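Local coordinates for protein carbohydrate deacetylase Agd3 (Neosartorya fumigata, PDB 6NWZ) that removes acetyl groups from the N-acetylated sugars of galactosaminogalactan, a fungal exopolysaccharide, and is required for biofilm formation by Aspergillus fumigatus, at residues V61-L66 / N103-Y108; P473-V478 / N600-Y605; T556-N561 / F570-E575. All coordinates share one frame; numbering follows the deposited sequence.

Contact 1: V61-L66 / N103-Y108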
loop_
_atom_site.group_PDB
_atom_site.type_symbol
_atom_site.label_atom_id
_atom_site.label_comp_id
_atom_site.label_asym_id
_atom_site.label_seq_id
_atom_site.Cartn_x
_atom_site.Cartn_y
_atom_site.Cartn_z
ATOM N N VAL A 61 31.195 -9.543 14.450
ATOM C CA VAL A 61 30.377 -10.748 14.382
ATOM C C VAL A 61 30.894 -11.590 13.226
ATOM O O VAL A 61 31.534 -11.072 12.306
ATOM C CB VAL A 61 28.876 -10.384 14.211
ATOM C CG1 VAL A 61 28.602 -9.886 12.805
ATOM C CG2 VAL A 61 27.982 -11.567 14.554
ATOM N N GLY A 62 30.640 -12.896 13.283
ATOM C CA GLY A 62 31.019 -13.784 12.202
ATOM C C GLY A 62 29.913 -13.921 11.170
ATOM O O GLY A 62 28.730 -13.800 11.482
ATOM N N LEU A 63 30.315 -14.168 9.917
ATOM C CA LEU A 63 29.343 -14.305 8.840
ATOM C C LEU A 63 28.721 -15.701 8.854
ATOM O O LEU A 63 29.343 -16.659 9.318
ATOM C CB LEU A 63 30.002 -14.062 7.487
ATOM C CG LEU A 63 31.038 -12.948 7.396
ATOM C CD1 LEU A 63 32.415 -13.562 7.259
ATOM C CD2 LEU A 63 30.733 -12.030 6.228
ATOM N N PRO A 64 27.494 -15.843 8.349
ATOM C CA PRO A 64 26.912 -17.187 8.213
ATOM C C PRO A 64 27.620 -17.988 7.127
ATOM O O PRO A 64 28.493 -17.459 6.432
ATOM C CB PRO A 64 25.450 -16.900 7.849
ATOM C CG PRO A 64 25.495 -15.555 7.184
ATOM C CD PRO A 64 26.558 -14.787 7.921
ATOM N N ALA A 65 27.256 -19.263 6.979
ATOM C CA ALA A 65 27.804 -20.093 5.910
ATOM C C ALA A 65 27.348 -19.552 4.559
ATOM O O ALA A 65 26.166 -19.645 4.211
ATOM C CB ALA A 65 27.369 -21.546 6.085
ATOM N N LEU A 66 28.286 -18.994 3.787
ATOM C CA LEU A 66 27.923 -18.406 2.500
ATOM C C LEU A 66 27.587 -19.472 1.463
ATOM O O LEU A 66 26.770 -19.224 0.568
ATOM C CB LEU A 66 29.047 -17.502 1.985
ATOM C CG LEU A 66 29.300 -16.207 2.762
ATOM C CD1 LEU A 66 30.328 -15.335 2.062
ATOM C CD2 LEU A 66 28.007 -15.449 2.934
ATOM N N ASN A 103 36.499 -9.952 2.134
ATOM C CA ASN A 103 37.029 -10.736 1.024
ATOM C C ASN A 103 36.254 -12.035 0.831
ATOM O O ASN A 103 36.097 -12.495 -0.306
ATOM C CB ASN A 103 38.516 -11.019 1.240
ATOM C CG ASN A 103 39.379 -9.785 1.036
ATOM O OD1 ASN A 103 39.023 -8.884 0.279
ATOM N ND2 ASN A 103 40.523 -9.742 1.712
ATOM N N GLN A 104 35.769 -12.642 1.918
ATOM C CA GLN A 104 34.880 -13.791 1.775
ATOM C C GLN A 104 33.625 -13.415 0.999
ATOM O O GLN A 104 33.163 -14.176 0.142
ATOM C CB GLN A 104 34.504 -14.349 3.147
ATOM C CG GLN A 104 35.675 -14.819 3.989
ATOM C CD GLN A 104 35.233 -15.305 5.356
ATOM O OE1 GLN A 104 34.334 -16.137 5.466
ATOM N NE2 GLN A 104 35.852 -14.774 6.405
ATOM N N LEU A 105 33.061 -12.240 1.287
ATOM C CA LEU A 105 31.877 -11.794 0.560
ATOM C C LEU A 105 32.195 -11.549 -0.909
ATOM O O LEU A 105 31.415 -11.935 -1.788
ATOM C CB LEU A 105 31.304 -10.537 1.214
ATOM C CG LEU A 105 30.811 -10.693 2.655
ATOM C CD1 LEU A 105 30.339 -9.361 3.207
ATOM C CD2 LEU A 105 29.701 -11.726 2.732
ATOM N N TYR A 106 33.337 -10.917 -1.198
ATOM C CA TYR A 106 33.724 -10.701 -2.591
ATOM C C TYR A 106 34.005 -12.022 -3.295
ATOM O O TYR A 106 33.668 -12.191 -4.473
ATOM C CB TYR A 106 34.951 -9.789 -2.670
ATOM C CG TYR A 106 34.762 -8.415 -2.067
ATOM C CD1 TYR A 106 33.498 -7.848 -1.952
ATOM C CD2 TYR A 106 35.852 -7.684 -1.610
ATOM C CE1 TYR A 106 33.328 -6.592 -1.397
ATOM C CE2 TYR A 106 35.690 -6.429 -1.056
ATOM C CZ TYR A 106 34.428 -5.889 -0.951
ATOM O OH TYR A 106 34.267 -4.640 -0.399
ATOM N N ALA A 107 34.628 -12.969 -2.589
ATOM C CA ALA A 107 34.903 -14.273 -3.183
ATOM C C ALA A 107 33.611 -15.014 -3.493
ATOM O O ALA A 107 33.502 -15.684 -4.527
ATOM C CB ALA A 107 35.784 -15.100 -2.250
ATOM N N TYR A 108 32.620 -14.905 -2.606
ATOM C CA TYR A 108 31.330 -15.531 -2.866
ATOM C C TYR A 108 30.667 -14.926 -4.097
ATOM O O TYR A 108 30.107 -15.654 -4.927
ATOM C CB TYR A 108 30.427 -15.399 -1.639
ATOM C CG TYR A 108 29.053 -15.999 -1.821
ATOM C CD1 TYR A 108 28.889 -17.369 -1.995
ATOM C CD2 TYR A 108 27.919 -15.198 -1.813
ATOM C CE1 TYR A 108 27.630 -17.923 -2.164
ATOM C CE2 TYR A 108 26.656 -15.742 -1.979
ATOM C CZ TYR A 108 26.518 -17.104 -2.154
ATOM O OH TYR A 108 25.264 -17.648 -2.318
#
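Leu-63 is the first residue of 61-66 to meet 103-108, although Val-61 O is already hydrogen-bonded to Gln-101 NE2 of the same helix, and its two methyls take different partners. CD1 stands beside the side-chain amide of Gln-104, 3.7 Å from OE1 and equally far from NE2, so it meets the flat group as a whole and not one polar atom. That amide is fixed from within its own helix, since NE2 is hydrogen-bonded to Asp-100. CD2 of Leu-63 turns to the helix's apolar side and lies 3.7 Å from CD2 of Leu-105, the two side chains crossing at a slant.

Past Pro-64 and Ala-65, the chain returns to the helix at Leu-66, which has the most surface buried by the contact. Its CD1 fits between two residues three apart on the helix, about one turn, 3.7 Å from Leu-105 CD2 and the same distance from Tyr-108 CB, with the side chain roughly perpendicular to that of Leu-105. Leu-66 CB lies over one face of the Tyr-108 ring, shifted toward the rim; its 4.3 Å to the ring centroid, at 23° off the normal, meets the criteria of a CH-pi contact. The Tyr-108 ring is carried there because CG is anti to the backbone N (chi1 179°), and its OH is hydrogen-bonded to Tyr-74 O, which ties the far end of the ring down.

No hydrogen bond joins the segments themselves, so the interface rests on apolar and CH-pi contacts. Leu-105 and Tyr-108 also touch Ile-30 and Val-23 of strand 22-31, so loop, helix and strand share one apolar cluster. The arrangement is that of a loop following strand 51-55 and packing beside helix 99-112, whose side chains also meet the parallel neighbour of 51-55, strand 22-31, within the CBM87 carbohydrate-binding-module region.

Contact 2: P473-V478 / N600-Y605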
loop_
_atom_site.group_PDB
_atom_site.type_symbol
_atom_site.label_atom_id
_atom_site.label_comp_id
_atom_site.label_asym_id
_atom_site.label_seq_id
_atom_site.Cartn_x
_atom_site.Cartn_y
_atom_site.Cartn_z
ATOM N N PRO A 473 -3.040 -8.328 7.917
ATOM C CA PRO A 473 -4.164 -7.738 8.642
ATOM C C PRO A 473 -4.103 -8.099 10.119
ATOM O O PRO A 473 -3.426 -9.041 10.533
ATOM C CB PRO A 473 -5.384 -8.371 7.968
ATOM C CG PRO A 473 -4.891 -9.728 7.561
ATOM C CD PRO A 473 -3.441 -9.535 7.168
ATOM N N TYR A 474 -4.821 -7.313 10.915
ATOM C CA TYR A 474 -4.959 -7.568 12.340
ATOM C C TYR A 474 -6.129 -8.517 12.572
ATOM O O TYR A 474 -7.155 -8.432 11.892
ATOM C CB TYR A 474 -5.168 -6.256 13.103
ATOM C CG TYR A 474 -5.612 -6.429 14.539
ATOM C CD1 TYR A 474 -4.689 -6.650 15.551
ATOM C CD2 TYR A 474 -6.958 -6.363 14.884
ATOM C CE1 TYR A 474 -5.094 -6.811 16.868
ATOM C CE2 TYR A 474 -7.372 -6.522 16.197
ATOM C CZ TYR A 474 -6.436 -6.744 17.185
ATOM O OH TYR A 474 -6.848 -6.901 18.491
ATOM N N PHE A 475 -5.964 -9.431 13.522
ATOM C CA PHE A 475 -6.994 -10.409 13.856
ATOM C C PHE A 475 -7.471 -10.153 15.278
ATOM O O PHE A 475 -6.662 -10.111 16.212
ATOM C CB PHE A 475 -6.472 -11.837 13.703
ATOM C CG PHE A 475 -6.205 -12.233 12.278
ATOM C CD1 PHE A 475 -7.252 -12.574 11.434
ATOM C CD2 PHE A 475 -4.912 -12.249 11.777
ATOM C CE1 PHE A 475 -7.016 -12.935 10.117
ATOM C CE2 PHE A 475 -4.666 -12.608 10.458
ATOM C CZ PHE A 475 -5.721 -12.953 9.628
ATOM N N THR A 476 -8.781 -9.980 15.435
ATOM C CA THR A 476 -9.344 -9.667 16.740
ATOM C C THR A 476 -9.155 -10.834 17.702
ATOM O O THR A 476 -9.109 -12.001 17.304
ATOM C CB THR A 476 -10.831 -9.332 16.613
ATOM O OG1 THR A 476 -11.551 -10.498 16.195
ATOM C CG2 THR A 476 -11.036 -8.224 15.598
ATOM N N THR A 477 -9.042 -10.505 18.985
ATOM C CA THR A 477 -8.823 -11.494 20.025
ATOM C C THR A 477 -9.867 -11.324 21.117
ATOM O O THR A 477 -10.415 -10.233 21.309
ATOM C CB THR A 477 -7.424 -11.369 20.626
ATOM O OG1 THR A 477 -7.317 -10.117 21.314
ATOM C CG2 THR A 477 -6.371 -11.426 19.531
ATOM N N VAL A 478 -10.138 -12.419 21.832
ATOM C CA VAL A 478 -11.092 -12.367 22.935
ATOM C C VAL A 478 -10.601 -11.412 24.014
ATOM O O VAL A 478 -11.394 -10.708 24.653
ATOM C CB VAL A 478 -11.337 -13.782 23.496
ATOM C CG1 VAL A 478 -12.264 -13.726 24.696
ATOM C CG2 VAL A 478 -11.919 -14.682 22.426
ATOM N N ASN A 600 -6.743 -11.143 -0.417
ATOM C CA ASN A 600 -5.304 -11.088 -0.671
ATOM C C ASN A 600 -4.519 -10.817 0.608
ATOM O O ASN A 600 -3.404 -11.324 0.775
ATOM C CB ASN A 600 -4.989 -10.025 -1.724
ATOM C CG ASN A 600 -5.659 -10.304 -3.053
ATOM O OD1 ASN A 600 -6.263 -11.360 -3.248
ATOM N ND2 ASN A 600 -5.547 -9.359 -3.980
ATOM N N PHE A 601 -5.073 -10.009 1.518
ATOM C CA PHE A 601 -4.424 -9.802 2.807
ATOM C C PHE A 601 -4.340 -11.105 3.592
ATOM O O PHE A 601 -3.344 -11.364 4.280
ATOM C CB PHE A 601 -5.170 -8.740 3.614
ATOM C CG PHE A 601 -4.576 -7.367 3.509
ATOM C CD1 PHE A 601 -3.356 -7.078 4.099
ATOM C CD2 PHE A 601 -5.245 -6.357 2.835
ATOM C CE1 PHE A 601 -2.808 -5.806 4.010
ATOM C CE2 PHE A 601 -4.706 -5.085 2.743
ATOM C CZ PHE A 601 -3.485 -4.810 3.330
ATOM N N LEU A 602 -5.377 -11.941 3.499
ATOM C CA LEU A 602 -5.343 -13.232 4.177
ATOM C C LEU A 602 -4.359 -14.181 3.504
ATOM O O LEU A 602 -3.578 -14.858 4.182
ATOM C CB LEU A 602 -6.741 -13.844 4.208
ATOM C CG LEU A 602 -6.889 -15.092 5.076
ATOM C CD1 LEU A 602 -6.699 -14.755 6.548
ATOM C CD2 LEU A 602 -8.244 -15.715 4.842
ATOM N N ALA A 603 -4.380 -14.240 2.170
ATOM C CA ALA A 603 -3.467 -15.125 1.453
ATOM C C ALA A 603 -2.016 -14.710 1.661
ATOM O O ALA A 603 -1.137 -15.566 1.816
ATOM C CB ALA A 603 -3.816 -15.141 -0.034
ATOM N N ARG A 604 -1.743 -13.403 1.657
ATOM C CA ARG A 604 -0.396 -12.932 1.963
ATOM C C ARG A 604 0.034 -13.395 3.346
ATOM O O ARG A 604 1.151 -13.894 3.531
ATOM C CB ARG A 604 -0.333 -11.409 1.869
ATOM C CG ARG A 604 0.931 -10.804 2.472
ATOM C CD ARG A 604 2.161 -11.219 1.684
ATOM N NE ARG A 604 3.388 -11.088 2.463
ATOM C CZ ARG A 604 4.302 -10.141 2.271
ATOM N NH1 ARG A 604 4.133 -9.233 1.322
ATOM N NH2 ARG A 604 5.388 -10.107 3.028
ATOM N N TYR A 605 -0.851 -13.248 4.331
ATOM C CA TYR A 605 -0.515 -13.653 5.690
ATOM C C TYR A 605 -0.287 -15.157 5.779
ATOM O O TYR A 605 0.598 -15.615 6.511
ATOM C CB TYR A 605 -1.620 -13.213 6.651
ATOM C CG TYR A 605 -1.522 -13.840 8.020
ATOM C CD1 TYR A 605 -0.676 -13.317 8.988
ATOM C CD2 TYR A 605 -2.279 -14.960 8.347
ATOM C CE1 TYR A 605 -0.585 -13.893 10.243
ATOM C CE2 TYR A 605 -2.193 -15.542 9.597
ATOM C CZ TYR A 605 -1.347 -15.004 10.540
ATOM O OH TYR A 605 -1.264 -15.583 11.783
#
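Two first torsions set up the main pair: CG of Phe-475 lies anti to its carbonyl carbon (chi1 -69°) and CG of Tyr-605 anti to the backbone N (chi1 167°), each placing its ring at the shared interface. The result is an edge-to-face pair, with centroids 5.2 Å apart and planes at 57°. Phe-475 CE2 supplies the edge and sits over the centre of one Tyr-605 face, 3.9 Å from Tyr-605 CE2. One turn back along the helix, Leu-602 CD1 comes to the rim of the Phe-475 ring near its plane, 3.7 Å from CZ, the two side chains crossing at about a right angle.

Pro-473 makes the second area of contact. Its CD lies 3.9 Å from Phe-601 CD1 and 4.1 Å from Tyr-605 CB, so this one carbon touches residues four apart, on adjacent turns of the helix. No hydrogen bond crosses between the segments.

Further contacts place this interface in the deacetylase domain. Trp-472 adds an edge-to-face partner to Tyr-605, and Phe-601 packs on Gln-487, Asn-489 and Pro-490. Helix 594-607 thus lies against both the short edge strand 474-475 and its antiparallel neighbour, strand 487-492, while Leu-602 touches Arg-637 in a loop.

Contact 3: T556-N561 / F570-E575; sequences TPITVN and FQAWVE
Val-560 has the most surface buried here, and it faces helix 569-584 with both methyls, each meeting a different helical residue. CG2 lies 3.9 Å from Ala-572 CB, and CG1 lies 3.9 Å from Glu-575 CB. With CG1 anti to the backbone N (chi1 179°), the two branches spread along the helix and span the three-residue step from Ala-572 to Glu-575.

Ala-572 is the point of closest backbone approach: its CA is 6.5 Å from that of Val-560, a spacing compatible with its small methyl. The same CB also receives Ile-558 CD1, at 4.2 Å, so one helical methyl faces two residues from the same side of the strand. Phe-520 of helix 520-536 touches both Ile-558 and Ala-572 and extends this apolar cluster.

Glu-575 contributes its aliphatic CB to Val-560, while a bend at chi2 (-75°) turns the carboxylate elsewhere. OE1 forms a salt bridge with Lys-291 and a hydrogen bond with Gln-579 NE2, and OE2 accepts from Trp-284 NE1. These partners probably favour the ionised form of this buried acid. Gln-579 also accepts a hydrogen bond from Asn-561 ND2, and so joins the turn end of the hairpin directly to the next turn of the same helix.

The axes of strand 558-560 and helix segment 570-575 approach to 9.6 Å and run nearly parallel, at 19°, and no hydrogen bond passes directly between the segments. Phe-570 and Trp-573 both meet the ring of Phe-545, in strand 542-546 of the deacetylase domain's larger sheet. The motif is a beta-hairpin, 558-560 with 563-565, folded back on the helix that follows it: Asn-561 has the positive phi common in tight hairpin turns, and Thr-559 and Thr-564 share a hydroxyl hydrogen bond across the strands.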
loop_
_atom_site.group_PDB
_atom_site.type_symbol
_atom_site.label_atom_id
_atom_site.label_comp_id
_atom_site.label_asym_id
_atom_site.label_seq_id
_atom_site.Cartn_x
_atom_site.Cartn_y
_atom_site.Cartn_z
ATOM N N THR A 556 -17.057 25.767 -7.137
ATOM C CA THR A 556 -16.217 26.686 -7.887
ATOM C C THR A 556 -15.089 25.907 -8.553
ATOM O O THR A 556 -14.437 25.090 -7.891
ATOM C CB THR A 556 -15.644 27.762 -6.967
ATOM O OG1 THR A 556 -16.684 28.662 -6.565
ATOM C CG2 THR A 556 -14.547 28.536 -7.677
ATOM N N PRO A 557 -14.845 26.107 -9.845
ATOM C CA PRO A 557 -13.761 25.378 -10.510
ATOM C C PRO A 557 -12.419 25.658 -9.856
ATOM O O PRO A 557 -12.145 26.775 -9.411
ATOM C CB PRO A 557 -13.806 25.910 -11.943
ATOM C CG PRO A 557 -15.217 26.353 -12.124
ATOM C CD PRO A 557 -15.630 26.911 -10.795
ATOM N N ILE A 558 -11.588 24.619 -9.786
ATOM C CA ILE A 558 -10.218 24.729 -9.311
ATOM C C ILE A 558 -9.302 24.135 -10.372
ATOM O O ILE A 558 -9.752 23.529 -11.345
ATOM C CB ILE A 558 -10.004 24.029 -7.955
ATOM C CG1 ILE A 558 -10.232 22.523 -8.090
ATOM C CG2 ILE A 558 -10.934 24.617 -6.908
ATOM C CD1 ILE A 558 -9.958 21.755 -6.819
ATOM N N THR A 559 -8.000 24.316 -10.171
ATOM C CA THR A 559 -6.993 23.827 -11.100
ATOM C C THR A 559 -6.106 22.806 -10.406
ATOM O O THR A 559 -5.563 23.077 -9.330
ATOM C CB THR A 559 -6.141 24.972 -11.648
ATOM O OG1 THR A 559 -6.987 25.929 -12.299
ATOM C CG2 THR A 559 -5.135 24.433 -12.647
ATOM N N VAL A 560 -5.964 21.636 -11.026
ATOM C CA VAL A 560 -5.127 20.553 -10.521
ATOM C C VAL A 560 -4.133 20.194 -11.615
ATOM O O VAL A 560 -4.532 19.744 -12.699
ATOM C CB VAL A 560 -5.957 19.326 -10.111
ATOM C CG1 VAL A 560 -5.048 18.218 -9.611
ATOM C CG2 VAL A 560 -6.983 19.693 -9.044
ATOM N N ASN A 561 -2.847 20.395 -11.336
ATOM C CA ASN A 561 -1.770 20.093 -12.278
ATOM C C ASN A 561 -2.006 20.756 -13.637
ATOM O O ASN A 561 -1.835 20.145 -14.695
ATOM C CB ASN A 561 -1.586 18.583 -12.431
ATOM C CG ASN A 561 -0.953 17.950 -11.212
ATOM O OD1 ASN A 561 -0.364 18.636 -10.375
ATOM N ND2 ASN A 561 -1.065 16.632 -11.107
ATOM N N PHE A 570 -12.378 15.049 -3.489
ATOM C CA PHE A 570 -11.988 13.658 -3.687
ATOM C C PHE A 570 -11.278 13.475 -5.022
ATOM O O PHE A 570 -10.208 12.858 -5.088
ATOM C CB PHE A 570 -13.215 12.750 -3.599
ATOM C CG PHE A 570 -12.969 11.359 -4.099
ATOM C CD1 PHE A 570 -12.292 10.438 -3.318
ATOM C CD2 PHE A 570 -13.406 10.972 -5.356
ATOM C CE1 PHE A 570 -12.058 9.157 -3.780
ATOM C CE2 PHE A 570 -13.178 9.691 -5.822
ATOM C CZ PHE A 570 -12.502 8.784 -5.035
ATOM N N GLN A 571 -11.856 14.005 -6.102
ATOM C CA GLN A 571 -11.217 13.889 -7.410
ATOM C C GLN A 571 -9.858 14.580 -7.429
ATOM O O GLN A 571 -8.895 14.053 -8.000
ATOM C CB GLN A 571 -12.132 14.465 -8.487
ATOM C CG GLN A 571 -13.419 13.680 -8.669
ATOM C CD GLN A 571 -14.447 14.440 -9.478
ATOM O OE1 GLN A 571 -15.160 15.294 -8.948
ATOM N NE2 GLN A 571 -14.527 14.140 -10.768
ATOM N N ALA A 572 -9.754 15.757 -6.804
ATOM C CA ALA A 572 -8.475 16.460 -6.767
ATOM C C ALA A 572 -7.400 15.633 -6.077
ATOM O O ALA A 572 -6.221 15.710 -6.447
ATOM C CB ALA A 572 -8.630 17.810 -6.065
ATOM N N TRP A 573 -7.781 14.847 -5.072
ATOM C CA TRP A 573 -6.812 13.983 -4.409
ATOM C C TRP A 573 -6.381 12.852 -5.332
ATOM O O TRP A 573 -5.183 12.591 -5.494
ATOM C CB TRP A 573 -7.406 13.439 -3.105
ATOM C CG TRP A 573 -6.455 12.586 -2.299
ATOM C CD1 TRP A 573 -5.634 13.005 -1.291
ATOM C CD2 TRP A 573 -6.237 11.174 -2.433
ATOM N NE1 TRP A 573 -4.917 11.945 -0.792
ATOM C CE2 TRP A 573 -5.268 10.809 -1.475
ATOM C CE3 TRP A 573 -6.763 10.185 -3.269
ATOM C CZ2 TRP A 573 -4.816 9.497 -1.330
ATOM C CZ3 TRP A 573 -6.314 8.881 -3.121
ATOM C CH2 TRP A 573 -5.348 8.550 -2.160
ATOM N N VAL A 574 -7.347 12.182 -5.964
ATOM C CA VAL A 574 -7.025 11.079 -6.865
ATOM C C VAL A 574 -6.207 11.579 -8.051
ATOM O O VAL A 574 -5.226 10.946 -8.455
ATOM C CB VAL A 574 -8.315 10.364 -7.312
ATOM C CG1 VAL A 574 -8.005 9.248 -8.308
ATOM C CG2 VAL A 574 -9.053 9.812 -6.101
ATOM N N GLU A 575 -6.583 12.727 -8.618
ATOM C CA GLU A 575 -5.798 13.300 -9.708
ATOM C C GLU A 575 -4.355 13.539 -9.278
ATOM O O GLU A 575 -3.414 13.226 -10.016
ATOM C CB GLU A 575 -6.438 14.602 -10.196
ATOM C CG GLU A 575 -7.729 14.406 -10.976
ATOM C CD GLU A 575 -7.496 13.892 -12.385
ATOM O OE1 GLU A 575 -6.329 13.877 -12.828
ATOM O OE2 GLU A 575 -8.480 13.506 -13.051
#

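From the N terminus, contact 1 comes first and is complete before the others begin; it closes a loop of 36 residues inside the CBM87 range. The remaining two belong to the deacetylase range. Contact 2 opens at 473-478 and closes 121 residues later on helix 594-607, and contact 3, bridging just eight residues, is nested within that span. None cross. Helices 569-584 and 594-607 are successive in the chain, yet the centres of contacts 2 and 3 are about 35 Å apart, on opposite sides of the chain's centre. Contact 1 ties a loop to a helix, contact 2 an edge strand to a late helix, and contact 3 a hairpin to the helix that follows it.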